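Local coordinates for serpin (Taeniopygia guttata, PDB 5HGC), which binds the steroid cortisol and, as a member of the serpin family, probably acts as a serine protease inhibitor, at residues Met6-Leu11 with Arg362-Thr367; Gly93-Asn98 with Asn230-Ala235; Thr44-Leu49 with Met167-Phe172; Ser171-Lys176 with His319-Asp324; Gly80-Ile85 with Lys120-Leu125. One frame throughout, in Å; residues are numbered along the deposited sequence.

Interaction 1. Residues Met6-Leu11 with Arg362-Thr367; sequences MAALKL and RDTNST. Unlike the reference sequence in segment 6-11: A8 (reference Cys). With HCY ((11alpha,14beta)-11,17,21-trihydroxypregn-4-ene-3,20-dione), chain B.
L9 lays its CD2 methyl against the backbone of T364, 3.7 Å from T364 O, while the methyl of A8 (a cysteine in the reference sequence) rests on T364 CG2 at 4.2 Å. No direct hydrogen bond links the two segments; one water does so, donating to T364 O at 2.7 Å and, more weakly, to A8 O. N365 continues the contact. Its CB leaves the backbone toward the 6-11 segment, and CG lies beside the backbone N (chi1 -71°), so the amide is placed between L9 and the bound steroid. N365 CG passes 3.8 Å from O3 of the steroid. There the amide splits its duties: N365 ND2 turns to the L9 side, 4.1 Å from L9 CD2, and N365 OD1 accepts a hydrogen bond from the steroid O3 at 2.7 Å. N365 and S366 form a G1 beta bulge opposite D361, at the turn joining the antiparallel strands 355-361 and 366-373, and N365 has left-handed backbone angles there. The steroid is also hydrogen-bonded to R226 and S261, so the turn supplies one of several polar grips. Inside the turn, S366 OG donates to T364 OG1 at 2.9 Å, and T364 OG1 has its stronger partner in the carboxylate of D361.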
# COMPACT_ATOMS: atom_id res chain seq x y z
N MET A 6 -8.24 18.23 5.69
CA MET A 6 -9.69 18.19 5.99
C MET A 6 -10.43 17.23 5.04
O MET A 6 -11.07 16.27 5.49
CB MET A 6 -10.29 19.62 6.00
CG MET A 6 -11.71 19.80 6.56
SD MET A 6 -13.11 19.74 5.37
CE MET A 6 -14.24 20.98 6.04
N ALA A 7 -10.29 17.47 3.73
CA ALA A 7 -10.99 16.66 2.72
C ALA A 7 -10.57 15.18 2.80
O ALA A 7 -11.44 14.29 2.84
CB ALA A 7 -10.79 17.20 1.31
N ALA A 8 -9.25 14.95 2.90
CA ALA A 8 -8.66 13.62 3.06
C ALA A 8 -9.22 12.88 4.27
O ALA A 8 -9.56 11.68 4.19
CB ALA A 8 -7.13 13.71 3.09
N LEU A 9 -9.40 13.59 5.39
CA LEU A 9 -9.84 12.89 6.60
C LEU A 9 -11.23 12.32 6.50
O LEU A 9 -11.53 11.36 7.23
CB LEU A 9 -9.68 13.72 7.87
CG LEU A 9 -8.24 14.12 8.20
CD1 LEU A 9 -8.26 15.31 9.14
CD2 LEU A 9 -7.48 12.95 8.79
N LYS A 10 -12.05 12.87 5.60
CA LYS A 10 -13.44 12.40 5.47
C LYS A 10 -13.42 11.00 4.94
O LYS A 10 -14.42 10.26 5.11
CB LYS A 10 -14.31 13.27 4.57
CG LYS A 10 -14.53 14.69 5.05
CD LYS A 10 -15.82 15.27 4.49
CE LYS A 10 -15.75 16.79 4.49
NZ LYS A 10 -16.67 17.35 3.47
N LEU A 11 -12.28 10.62 4.34
CA LEU A 11 -12.11 9.32 3.70
C LEU A 11 -11.58 8.19 4.59
O LEU A 11 -11.54 7.00 4.17
CB LEU A 11 -11.21 9.47 2.45
CG LEU A 11 -11.55 10.49 1.34
CD1 LEU A 11 -10.62 10.25 0.17
CD2 LEU A 11 -13.01 10.49 0.89
N ARG A 362 0.33 9.60 9.71
CA ARG A 362 -0.32 10.25 10.86
C ARG A 362 -1.04 11.57 10.55
O ARG A 362 -2.01 11.87 11.23
CB ARG A 362 0.61 10.45 12.06
CG ARG A 362 1.11 9.19 12.74
CD ARG A 362 2.27 9.57 13.66
NE ARG A 362 3.52 9.64 12.89
CZ ARG A 362 4.69 10.07 13.37
NH1 ARG A 362 4.75 10.50 14.64
NH2 ARG A 362 5.79 10.08 12.58
N ASP A 363 -0.59 12.32 9.54
CA ASP A 363 -1.30 13.53 9.03
C ASP A 363 -2.60 13.30 8.29
O ASP A 363 -3.50 14.13 8.36
CB ASP A 363 -0.41 14.35 8.14
CG ASP A 363 0.71 15.02 8.89
OD1 ASP A 363 0.66 15.18 10.16
OD2 ASP A 363 1.68 15.36 8.21
N THR A 364 -2.75 12.17 7.61
CA THR A 364 -4.02 11.89 6.91
C THR A 364 -4.72 10.64 7.40
O THR A 364 -5.77 10.27 6.86
CB THR A 364 -3.75 11.68 5.42
OG1 THR A 364 -2.74 10.67 5.27
CG2 THR A 364 -3.30 12.97 4.76
N ASN A 365 -4.12 9.98 8.39
CA ASN A 365 -4.63 8.71 8.87
C ASN A 365 -4.97 7.73 7.77
O ASN A 365 -6.08 7.19 7.74
CB ASN A 365 -5.86 8.92 9.76
CG ASN A 365 -5.50 9.53 11.11
OD1 ASN A 365 -4.37 9.40 11.60
ND2 ASN A 365 -6.46 10.23 11.71
N SER A 366 -4.02 7.51 6.86
CA SER A 366 -4.24 6.55 5.78
C SER A 366 -3.20 5.46 5.84
O SER A 366 -2.04 5.70 6.23
CB SER A 366 -4.20 7.21 4.39
OG SER A 366 -2.99 7.91 4.26
N THR A 367 -3.64 4.27 5.43
CA THR A 367 -2.75 3.14 5.28
C THR A 367 -1.98 3.25 3.97
O THR A 367 -2.57 3.20 2.88
CB THR A 367 -3.52 1.83 5.34
OG1 THR A 367 -4.52 1.93 6.38
CG2 THR A 367 -2.57 0.66 5.59
C1 HCY B . -8.90 4.76 13.39
C2 HCY B . -10.32 4.39 12.97
C3 HCY B . -10.51 4.53 11.47
C4 HCY B . -9.35 4.67 10.57
C5 HCY B . -8.13 4.33 11.00
C6 HCY B . -7.05 4.02 9.99
C7 HCY B . -5.74 4.76 10.35
C8 HCY B . -5.35 4.74 11.83
C9 HCY B . -6.55 5.15 12.71
C10 HCY B . -7.79 4.25 12.48
C12 HCY B . -4.91 6.27 14.44
C11 HCY B . -6.20 5.46 14.20
C13 HCY B . -3.73 5.76 13.55
C14 HCY B . -4.22 5.71 12.10
C15 HCY B . -2.96 5.70 11.27
C16 HCY B . -1.95 6.53 12.04
C17 HCY B . -2.55 6.77 13.45
C18 HCY B . -3.16 4.39 14.01
C19 HCY B . -7.56 2.75 12.77
C20 HCY B . -1.52 6.68 14.56
C21 HCY B . -1.64 7.56 15.79
O1 HCY B . -11.64 4.47 11.02
O2 HCY B . -6.04 4.17 14.79
O3 HCY B . -3.02 8.13 13.55
O4 HCY B . -0.57 5.92 14.47
O5 HCY B . -1.22 6.69 16.85
O HOH W 1 -7.07 10.22 4.53

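Interaction 2. Residues Gly93-Asn98 with Asn230-Ala235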
# COMPACT_ATOMS: atom_id res chain seq x y z
N GLY A 93 6.09 18.30 2.57
CA GLY A 93 5.25 17.54 3.53
C GLY A 93 5.90 16.33 4.20
O GLY A 93 7.10 16.05 4.03
N GLY A 94 5.10 15.56 4.92
CA GLY A 94 5.64 14.55 5.82
C GLY A 94 5.97 13.15 5.36
O GLY A 94 6.40 12.34 6.17
N VAL A 95 5.76 12.84 4.07
CA VAL A 95 5.85 11.47 3.60
C VAL A 95 6.71 11.35 2.36
O VAL A 95 7.63 10.55 2.33
CB VAL A 95 4.47 10.86 3.34
CG1 VAL A 95 4.57 9.38 3.00
CG2 VAL A 95 3.58 10.99 4.56
N GLN A 96 6.42 12.18 1.34
CA GLN A 96 7.08 12.10 0.02
C GLN A 96 6.99 10.69 -0.51
O GLN A 96 8.01 10.04 -0.73
CB GLN A 96 8.55 12.58 0.04
CG GLN A 96 8.71 14.09 0.22
CD GLN A 96 9.97 14.45 0.98
OE1 GLN A 96 10.96 14.90 0.39
NE2 GLN A 96 9.94 14.22 2.29
N LEU A 97 5.77 10.23 -0.70
CA LEU A 97 5.52 8.83 -0.98
C LEU A 97 5.84 8.57 -2.46
O LEU A 97 6.26 7.49 -2.84
CB LEU A 97 4.08 8.55 -0.64
CG LEU A 97 3.53 7.16 -0.88
CD1 LEU A 97 4.25 6.11 -0.03
CD2 LEU A 97 2.02 7.21 -0.62
N ASN A 98 5.65 9.62 -3.27
CA ASN A 98 5.76 9.56 -4.71
C ASN A 98 4.93 8.46 -5.38
O ASN A 98 5.41 7.69 -6.18
CB ASN A 98 7.23 9.66 -5.15
CG ASN A 98 7.87 11.00 -4.68
OD1 ASN A 98 7.23 12.07 -4.72
ND2 ASN A 98 9.11 10.93 -4.19
N ASN A 230 10.74 9.64 10.57
CA ASN A 230 10.85 11.10 10.42
C ASN A 230 9.77 11.55 9.50
O ASN A 230 9.51 10.88 8.48
CB ASN A 230 12.20 11.50 9.83
CG ASN A 230 13.30 11.41 10.84
OD1 ASN A 230 14.44 11.05 10.51
ND2 ASN A 230 12.98 11.72 12.12
N GLY A 231 9.14 12.65 9.82
CA GLY A 231 8.01 13.08 9.02
C GLY A 231 6.78 12.60 9.73
O GLY A 231 6.70 12.61 10.94
N SER A 232 5.78 12.19 8.99
CA SER A 232 4.52 11.83 9.62
C SER A 232 4.16 10.33 9.47
O SER A 232 3.16 9.91 10.05
CB SER A 232 3.40 12.70 9.08
OG SER A 232 3.41 12.63 7.66
N ALA A 233 4.92 9.56 8.68
CA ALA A 233 4.66 8.11 8.51
C ALA A 233 5.01 7.38 9.78
O ALA A 233 5.86 7.82 10.51
CB ALA A 233 5.44 7.49 7.33
N THR A 234 4.34 6.27 10.03
CA THR A 234 4.63 5.43 11.18
C THR A 234 4.49 3.96 10.79
O THR A 234 3.69 3.63 9.91
CB THR A 234 3.68 5.83 12.35
OG1 THR A 234 4.14 5.26 13.57
CG2 THR A 234 2.20 5.45 12.06
N ALA A 235 5.27 3.07 11.41
CA ALA A 235 5.18 1.63 11.11
C ALA A 235 4.72 0.80 12.31
O ALA A 235 5.32 0.90 13.38
CB ALA A 235 6.50 1.15 10.58
O HOH W 2 7.24 10.02 7.34
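G94 O and S232 N form the direct hydrogen bond of this contact, 2.9 Å long and nearly straight (166° at the hydrogen), with the donor tilted 25° from the carbonyl plane of G94. G231 CA makes a CA-H...O contact with G94 O at 3.4 Å. Water carries a second polar link: a single molecule donates to G94 O and to N230 O, each at 2.7 Å, and accepts from A233 N, tying the turn to the facing carbonyl. The loop joining helix 74-89 to strand 100-106 is thereby fastened to the turn between strands 222-228 and 233-240, in the part of the serpin fold that also holds T234 of the steroid pocket. Close backbone approach depends on two glycines. A CB on G94 would run into S232 OG, and one on G231 into G94 O; at the backbone angles of G231 a CB would also press on the carbonyl oxygen of N230, which by itself calls for glycine. Van der Waals contact comes from V95, whose CG2 branch sits beside its own backbone N and touches S232 OG at 3.5 Å. S232 OG also lies 3.5 Å from G94 CA, but its main hydrogen-bond partner is D361, and S232 O is held by R362.

Interaction 3. Residues Thr44-Leu49 with Met167-Phe172; sequences TAFAML and MLLASF. Unlike the reference sequence in segment 44-49: T44 (reference Ala).
L169 points from its strand straight at the helix, and its CD2 methyl is the point on which A45, F46 and L49 converge. With CG anti to the backbone N (chi1 177°), the leucine stands up from the strand and drives this methyl over one face of the F46 ring. CD2 lies 4.2 Å from the F46 ring centroid and 22° off the ring normal, a CH-pi contact displaced toward the rim at F46 CE1. The two side chains cross obliquely, one coming from the strand and the other leaning in from the flank of the helix. L49 meets the same leucine differently: they reach toward each other tip to tip, L49 CD1 stopping 3.8 Å from L169 CD2. The other branch of L49 slides past M167 in the opposite direction, and L49 CD2 is 4.2 Å from M167 CE, the methionine chain being bent at its last torsion to bring the methyl there. A45, one turn before L49, fits between L169 and S171; A45 CB is 4.0 Å from S171 CB. The S171 hydroxyl finds its main partner in H319. The segments run roughly antiparallel, their axes 9.3 Å apart at an angle of 144°, and the contact is wholly buried. This is the serpin arrangement in which helix 39-52 packs behind the central strands of sheet A.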
# COMPACT_ATOMS: atom_id res chain seq x y z
N THR A 44 -6.66 4.94 -4.76
CA THR A 44 -6.53 6.16 -5.53
C THR A 44 -6.65 5.87 -7.04
O THR A 44 -7.34 6.62 -7.70
CB THR A 44 -5.23 6.86 -5.16
OG1 THR A 44 -5.26 7.17 -3.76
CG2 THR A 44 -5.07 8.12 -5.90
N ALA A 45 -6.02 4.79 -7.55
CA ALA A 45 -6.05 4.46 -8.98
C ALA A 45 -7.51 4.23 -9.40
O ALA A 45 -7.95 4.80 -10.40
CB ALA A 45 -5.20 3.25 -9.31
N PHE A 46 -8.27 3.49 -8.58
CA PHE A 46 -9.69 3.22 -8.89
C PHE A 46 -10.65 4.36 -8.77
O PHE A 46 -11.58 4.45 -9.57
CB PHE A 46 -10.20 1.96 -8.19
CG PHE A 46 -9.87 0.75 -8.98
CD1 PHE A 46 -8.62 0.16 -8.89
CD2 PHE A 46 -10.75 0.30 -9.94
CE1 PHE A 46 -8.27 -0.88 -9.73
CE2 PHE A 46 -10.43 -0.76 -10.78
CZ PHE A 46 -9.19 -1.36 -10.68
N ALA A 47 -10.43 5.25 -7.80
CA ALA A 47 -11.29 6.40 -7.65
C ALA A 47 -11.12 7.25 -8.90
O ALA A 47 -12.09 7.75 -9.46
CB ALA A 47 -10.91 7.19 -6.41
N MET A 48 -9.88 7.34 -9.36
CA MET A 48 -9.58 8.02 -10.59
C MET A 48 -10.34 7.45 -11.80
O MET A 48 -10.92 8.23 -12.56
CB MET A 48 -8.09 7.99 -10.76
CG MET A 48 -7.56 8.83 -11.88
SD MET A 48 -6.52 7.72 -12.80
CE MET A 48 -7.76 7.08 -13.91
N LEU A 49 -10.41 6.12 -11.96
CA LEU A 49 -11.31 5.55 -12.97
C LEU A 49 -12.73 6.00 -12.81
O LEU A 49 -13.44 6.27 -13.80
CB LEU A 49 -11.30 4.04 -13.01
CG LEU A 49 -10.12 3.38 -13.70
CD1 LEU A 49 -10.46 1.90 -13.77
CD2 LEU A 49 -9.87 3.92 -15.10
N MET A 167 -6.98 -1.32 -22.29
CA MET A 167 -6.39 -0.38 -21.30
C MET A 167 -5.71 -1.13 -20.16
O MET A 167 -6.28 -2.07 -19.57
CB MET A 167 -7.46 0.57 -20.76
CG MET A 167 -7.03 1.36 -19.55
SD MET A 167 -8.16 2.70 -19.15
CE MET A 167 -9.62 1.81 -18.68
N LEU A 168 -4.48 -0.74 -19.90
CA LEU A 168 -3.71 -1.10 -18.74
C LEU A 168 -3.77 0.04 -17.70
O LEU A 168 -3.35 1.16 -17.97
CB LEU A 168 -2.26 -1.36 -19.17
CG LEU A 168 -1.28 -1.61 -18.02
CD1 LEU A 168 -1.66 -2.87 -17.23
CD2 LEU A 168 0.16 -1.70 -18.46
N LEU A 169 -4.30 -0.22 -16.51
CA LEU A 169 -4.19 0.74 -15.37
C LEU A 169 -3.00 0.33 -14.55
O LEU A 169 -2.99 -0.78 -14.02
CB LEU A 169 -5.45 0.75 -14.52
CG LEU A 169 -5.51 1.63 -13.27
CD1 LEU A 169 -5.36 3.12 -13.53
CD2 LEU A 169 -6.84 1.34 -12.60
N ALA A 170 -1.99 1.18 -14.49
CA ALA A 170 -0.82 0.92 -13.63
C ALA A 170 -0.82 1.80 -12.32
O ALA A 170 -0.93 3.04 -12.42
CB ALA A 170 0.46 1.16 -14.41
N SER A 171 -0.73 1.19 -11.12
CA SER A 171 -0.29 1.97 -9.94
C SER A 171 0.96 1.39 -9.34
O SER A 171 1.10 0.16 -9.18
CB SER A 171 -1.35 2.23 -8.88
OG SER A 171 -1.64 1.00 -8.26
N PHE A 172 1.88 2.28 -9.01
CA PHE A 172 3.12 1.85 -8.47
C PHE A 172 3.63 2.87 -7.48
O PHE A 172 3.29 4.04 -7.55
CB PHE A 172 4.12 1.57 -9.58
CG PHE A 172 4.25 2.69 -10.57
CD1 PHE A 172 3.26 2.91 -11.56
CD2 PHE A 172 5.37 3.54 -10.53
CE1 PHE A 172 3.40 3.96 -12.48
CE2 PHE A 172 5.51 4.59 -11.47
CZ PHE A 172 4.53 4.80 -12.43

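Interaction 4. Residues Ser171-Lys176 with His319-Asp324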
# COMPACT_ATOMS: atom_id res chain seq x y z
N SER A 171 -0.73 1.19 -11.12
CA SER A 171 -0.29 1.97 -9.94
C SER A 171 0.96 1.39 -9.34
O SER A 171 1.10 0.16 -9.18
CB SER A 171 -1.35 2.23 -8.88
OG SER A 171 -1.64 1.00 -8.26
N PHE A 172 1.88 2.28 -9.01
CA PHE A 172 3.12 1.85 -8.47
C PHE A 172 3.63 2.87 -7.48
O PHE A 172 3.29 4.04 -7.55
CB PHE A 172 4.12 1.57 -9.58
CG PHE A 172 4.25 2.69 -10.57
CD1 PHE A 172 3.26 2.91 -11.56
CD2 PHE A 172 5.37 3.54 -10.53
CE1 PHE A 172 3.40 3.96 -12.48
CE2 PHE A 172 5.51 4.59 -11.47
CZ PHE A 172 4.53 4.80 -12.43
N VAL A 173 4.47 2.41 -6.56
CA VAL A 173 4.93 3.26 -5.43
C VAL A 173 6.11 2.56 -4.79
O VAL A 173 6.05 1.36 -4.55
CB VAL A 173 3.81 3.56 -4.40
CG1 VAL A 173 3.15 2.27 -3.94
CG2 VAL A 173 4.35 4.41 -3.28
N TYR A 174 7.17 3.33 -4.60
CA TYR A 174 8.36 2.91 -3.86
C TYR A 174 8.46 3.80 -2.60
O TYR A 174 8.16 5.02 -2.66
CB TYR A 174 9.66 3.05 -4.70
CG TYR A 174 10.93 2.97 -3.85
CD1 TYR A 174 11.55 1.72 -3.56
CD2 TYR A 174 11.53 4.15 -3.30
CE1 TYR A 174 12.74 1.65 -2.81
CE2 TYR A 174 12.69 4.07 -2.51
CZ TYR A 174 13.28 2.84 -2.27
OH TYR A 174 14.41 2.78 -1.52
N PHE A 175 8.89 3.21 -1.47
CA PHE A 175 9.12 3.98 -0.27
C PHE A 175 10.32 3.43 0.47
O PHE A 175 10.59 2.21 0.48
CB PHE A 175 7.83 3.98 0.61
CG PHE A 175 7.93 4.79 1.89
CD1 PHE A 175 7.90 6.21 1.87
CD2 PHE A 175 8.07 4.16 3.13
CE1 PHE A 175 8.00 6.97 3.05
CE2 PHE A 175 8.17 4.91 4.32
CZ PHE A 175 8.14 6.32 4.28
N LYS A 176 11.07 4.34 1.08
CA LYS A 176 12.06 4.03 2.12
C LYS A 176 11.95 5.11 3.17
O LYS A 176 12.07 6.34 2.89
CB LYS A 176 13.47 3.96 1.55
CG LYS A 176 14.57 3.83 2.59
CD LYS A 176 15.83 3.21 1.97
CE LYS A 176 16.92 3.07 3.00
NZ LYS A 176 18.29 2.92 2.45
N HIS A 319 -0.62 -3.52 -10.02
CA HIS A 319 -0.14 -2.74 -8.87
C HIS A 319 1.21 -3.24 -8.39
O HIS A 319 1.36 -4.43 -8.16
CB HIS A 319 -1.13 -2.82 -7.74
CG HIS A 319 -0.64 -2.16 -6.50
ND1 HIS A 319 -0.53 -0.79 -6.37
CD2 HIS A 319 -0.17 -2.68 -5.34
CE1 HIS A 319 -0.05 -0.50 -5.18
NE2 HIS A 319 0.18 -1.63 -4.53
N LYS A 320 2.20 -2.36 -8.27
CA LYS A 320 3.49 -2.80 -7.71
C LYS A 320 3.92 -1.85 -6.59
O LYS A 320 4.02 -0.63 -6.80
CB LYS A 320 4.59 -2.94 -8.78
CG LYS A 320 5.85 -3.70 -8.36
CD LYS A 320 6.72 -4.01 -9.57
CE LYS A 320 7.81 -5.08 -9.34
NZ LYS A 320 9.18 -4.61 -8.90
N ALA A 321 4.14 -2.41 -5.39
CA ALA A 321 4.62 -1.62 -4.24
C ALA A 321 5.99 -2.13 -3.85
O ALA A 321 6.26 -3.31 -3.89
CB ALA A 321 3.68 -1.68 -3.06
N SER A 322 6.84 -1.22 -3.43
CA SER A 322 8.18 -1.58 -3.15
C SER A 322 8.71 -0.77 -1.95
O SER A 322 8.46 0.44 -1.80
CB SER A 322 8.97 -1.33 -4.41
OG SER A 322 10.23 -1.84 -4.26
N LEU A 323 9.47 -1.44 -1.10
CA LEU A 323 9.87 -0.87 0.18
C LEU A 323 11.25 -1.32 0.54
O LEU A 323 11.57 -2.50 0.45
CB LEU A 323 8.89 -1.33 1.28
CG LEU A 323 9.27 -1.08 2.75
CD1 LEU A 323 9.14 0.42 3.11
CD2 LEU A 323 8.48 -1.97 3.73
N ASP A 324 12.09 -0.40 0.95
CA ASP A 324 13.30 -0.83 1.62
C ASP A 324 13.25 -0.45 3.11
O ASP A 324 12.73 0.66 3.50
CB ASP A 324 14.53 -0.17 1.00
CG ASP A 324 14.79 -0.63 -0.39
OD1 ASP A 324 14.63 -1.84 -0.66
OD2 ASP A 324 15.14 0.23 -1.23
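Y174 and D324 are joined through their side chains: Y174 OH donates to D324 OD2 at 2.7 Å. The groups cross at about a right angle, with ring and carboxylate planes 71° apart, and OD2 lies at the edge of the phenol. The ring is aimed along the neighbouring strand because CG is anti to the backbone N (chi1 165°), which also takes Y174 CD1 past S322 OG at 3.9 Å. A phenylalanine here would probably leave D324 OD2 without its hydroxyl donor, weakening the tie between the strands at this end. At the other end S171 OG and H319 ND1 share a hydrogen bond of 2.8 Å, the hydroxyl lying in the plane of the imidazole. On the face of the sheet that carries S171 and H319, F175 and L323 lie side by side, F175 CD2 3.9 Å from L323 CD1. Between the strands runs a ladder of backbone bonds, from K320 N to S171 O (2.9 Å) through to D324 N to F175 O (3.0 Å). Further out, S277 holds the other oxygen of D324, H319 NE2 bonds to S38 N, and F175 stands edge-to-face with Y229. The strands are parallel to within 8°. They are the central strands of serpin sheet A, between which, in inhibitory serpins, the cleaved reactive-centre loop inserts; their direct pairing is consistent with the native, uninserted state.

Interaction 5. Residues Gly80-Ile85 with Lys120-Leu125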
# COMPACT_ATOMS: atom_id res chain seq x y z
N GLY A 80 -11.36 14.50 -1.53
CA GLY A 80 -10.67 13.71 -0.54
C GLY A 80 -9.39 13.14 -1.09
O GLY A 80 -8.29 13.36 -0.48
N PHE A 81 -9.49 12.44 -2.23
CA PHE A 81 -8.33 11.78 -2.78
C PHE A 81 -7.38 12.81 -3.36
O PHE A 81 -6.18 12.61 -3.28
CB PHE A 81 -8.70 10.77 -3.85
CG PHE A 81 -9.19 9.49 -3.30
CD1 PHE A 81 -8.30 8.61 -2.62
CD2 PHE A 81 -10.55 9.11 -3.47
CE1 PHE A 81 -8.78 7.40 -2.09
CE2 PHE A 81 -11.02 7.89 -2.96
CZ PHE A 81 -10.13 7.03 -2.28
N HIS A 82 -7.88 13.91 -3.92
CA HIS A 82 -6.91 14.92 -4.35
C HIS A 82 -6.09 15.46 -3.13
O HIS A 82 -4.86 15.75 -3.18
CB HIS A 82 -7.58 16.09 -5.08
CG HIS A 82 -6.63 17.21 -5.32
ND1 HIS A 82 -5.60 17.11 -6.23
CD2 HIS A 82 -6.47 18.39 -4.70
CE1 HIS A 82 -4.85 18.20 -6.18
NE2 HIS A 82 -5.37 19.01 -5.27
N ASN A 83 -6.79 15.64 -2.03
CA ASN A 83 -6.14 16.20 -0.86
C ASN A 83 -5.13 15.18 -0.32
O ASN A 83 -3.99 15.53 0.01
CB ASN A 83 -7.20 16.62 0.15
CG ASN A 83 -6.64 17.22 1.43
OD1 ASN A 83 -7.27 17.04 2.43
ND2 ASN A 83 -5.50 17.94 1.40
N LEU A 84 -5.54 13.92 -0.31
CA LEU A 84 -4.66 12.85 0.09
C LEU A 84 -3.41 12.74 -0.77
O LEU A 84 -2.30 12.74 -0.21
CB LEU A 84 -5.46 11.55 0.10
CG LEU A 84 -4.85 10.23 0.55
CD1 LEU A 84 -4.24 10.37 1.97
CD2 LEU A 84 -6.03 9.29 0.52
N ILE A 85 -3.53 12.68 -2.11
CA ILE A 85 -2.33 12.55 -2.95
C ILE A 85 -1.44 13.76 -2.80
O ILE A 85 -0.21 13.65 -2.75
CB ILE A 85 -2.61 12.39 -4.47
CG1 ILE A 85 -3.62 11.32 -4.72
CG2 ILE A 85 -1.36 11.99 -5.28
CD1 ILE A 85 -4.27 11.57 -6.07
N LYS A 120 -5.88 14.61 -14.48
CA LYS A 120 -4.59 15.17 -14.18
C LYS A 120 -4.71 16.09 -12.94
O LYS A 120 -3.88 16.02 -12.01
CB LYS A 120 -4.02 15.95 -15.35
CG LYS A 120 -2.73 16.69 -15.00
CD LYS A 120 -1.85 16.90 -16.20
CE LYS A 120 -0.73 15.86 -16.26
NZ LYS A 120 0.45 16.22 -15.41
N ALA A 121 -5.73 16.93 -12.92
CA ALA A 121 -5.86 17.93 -11.86
C ALA A 121 -6.08 17.21 -10.55
O ALA A 121 -5.39 17.52 -9.58
CB ALA A 121 -7.01 18.91 -12.13
N LEU A 122 -6.99 16.23 -10.53
CA LEU A 122 -7.32 15.56 -9.28
C LEU A 122 -6.32 14.51 -8.82
O LEU A 122 -6.04 14.39 -7.64
CB LEU A 122 -8.72 14.96 -9.33
CG LEU A 122 -9.89 15.94 -9.34
CD1 LEU A 122 -11.18 15.19 -9.71
CD2 LEU A 122 -10.01 16.60 -7.97
N TYR A 123 -5.76 13.77 -9.77
CA TYR A 123 -5.14 12.50 -9.47
C TYR A 123 -3.77 12.47 -10.05
O TYR A 123 -3.13 11.44 -10.03
CB TYR A 123 -5.96 11.33 -10.00
CG TYR A 123 -7.23 11.07 -9.21
CD1 TYR A 123 -7.18 10.42 -7.96
CD2 TYR A 123 -8.47 11.48 -9.68
CE1 TYR A 123 -8.33 10.22 -7.20
CE2 TYR A 123 -9.63 11.26 -8.95
CZ TYR A 123 -9.56 10.65 -7.69
OH TYR A 123 -10.70 10.42 -6.95
N GLN A 124 -3.30 13.60 -10.59
CA GLN A 124 -1.98 13.60 -11.28
C GLN A 124 -1.81 12.45 -12.32
O GLN A 124 -0.71 11.93 -12.48
CB GLN A 124 -0.80 13.58 -10.29
CG GLN A 124 -0.92 14.36 -8.95
CD GLN A 124 0.24 14.01 -7.93
OE1 GLN A 124 0.80 12.88 -7.92
NE2 GLN A 124 0.59 14.99 -7.07
N LEU A 125 -2.87 12.03 -13.00
CA LEU A 125 -2.78 10.98 -14.02
C LEU A 125 -1.88 11.36 -15.21
O LEU A 125 -1.99 12.48 -15.81
CB LEU A 125 -4.16 10.61 -14.56
CG LEU A 125 -4.12 9.72 -15.83
CD1 LEU A 125 -3.66 8.32 -15.47
CD2 LEU A 125 -5.47 9.64 -16.56
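The H82 imidazole meets L122 O at its edge, in the plane of the ring, with H82 ND1 donating across 3.1 Å. At the acceptor the bond is less regular, as ND1 stands 39° out of the carbonyl plane. The Y123 ring is touched by two side chains: its CE1 lies 3.4 Å from F81 CB, and its CD1 3.7 Å from I85 CD1. Here helix 74-89 packs on the C-terminal end of helix 113-123 in the serpin helical layer, beside the bound amino sugar, which approaches the L122 side chain. With an alanine at H82 the contact of H82 CB with L122 CD2 (3.8 Å) could stay, but the imidazole is gone, which would probably leave L122 O without this donor and open a gap where the ring lay. I85 and Q124 slide past each other in opposite directions, I85 CG2 lying 3.5 Å from Q124 OE1; that oxygen is hydrogen-bonded by N89, and Y123 OH is bonded to H78 of the sugar site.

Interaction 1 spans nearly the whole chain, and the other four are nested within it. Interaction 5 closes before interaction 4 opens, while interaction 2 crosses both 3 and 4. Interaction 1 touches interaction 2, 13 Å away between centres, where R362 N bonds to S232 O, and interaction 5, where N83 bonds to A8 N. Interaction 5 packs onto interaction 3 (centres 12 Å apart), with Y123 against A47 and M48. Interactions 3 and 4 share strand 167-176, which carries helix 39-52 on its face and strand 316-325 along its edge; F175 then contacts V95 and A233 of interaction 2. The N-terminal segment and the steroid-site turn are thus tied through the helices to the strands of sheet A.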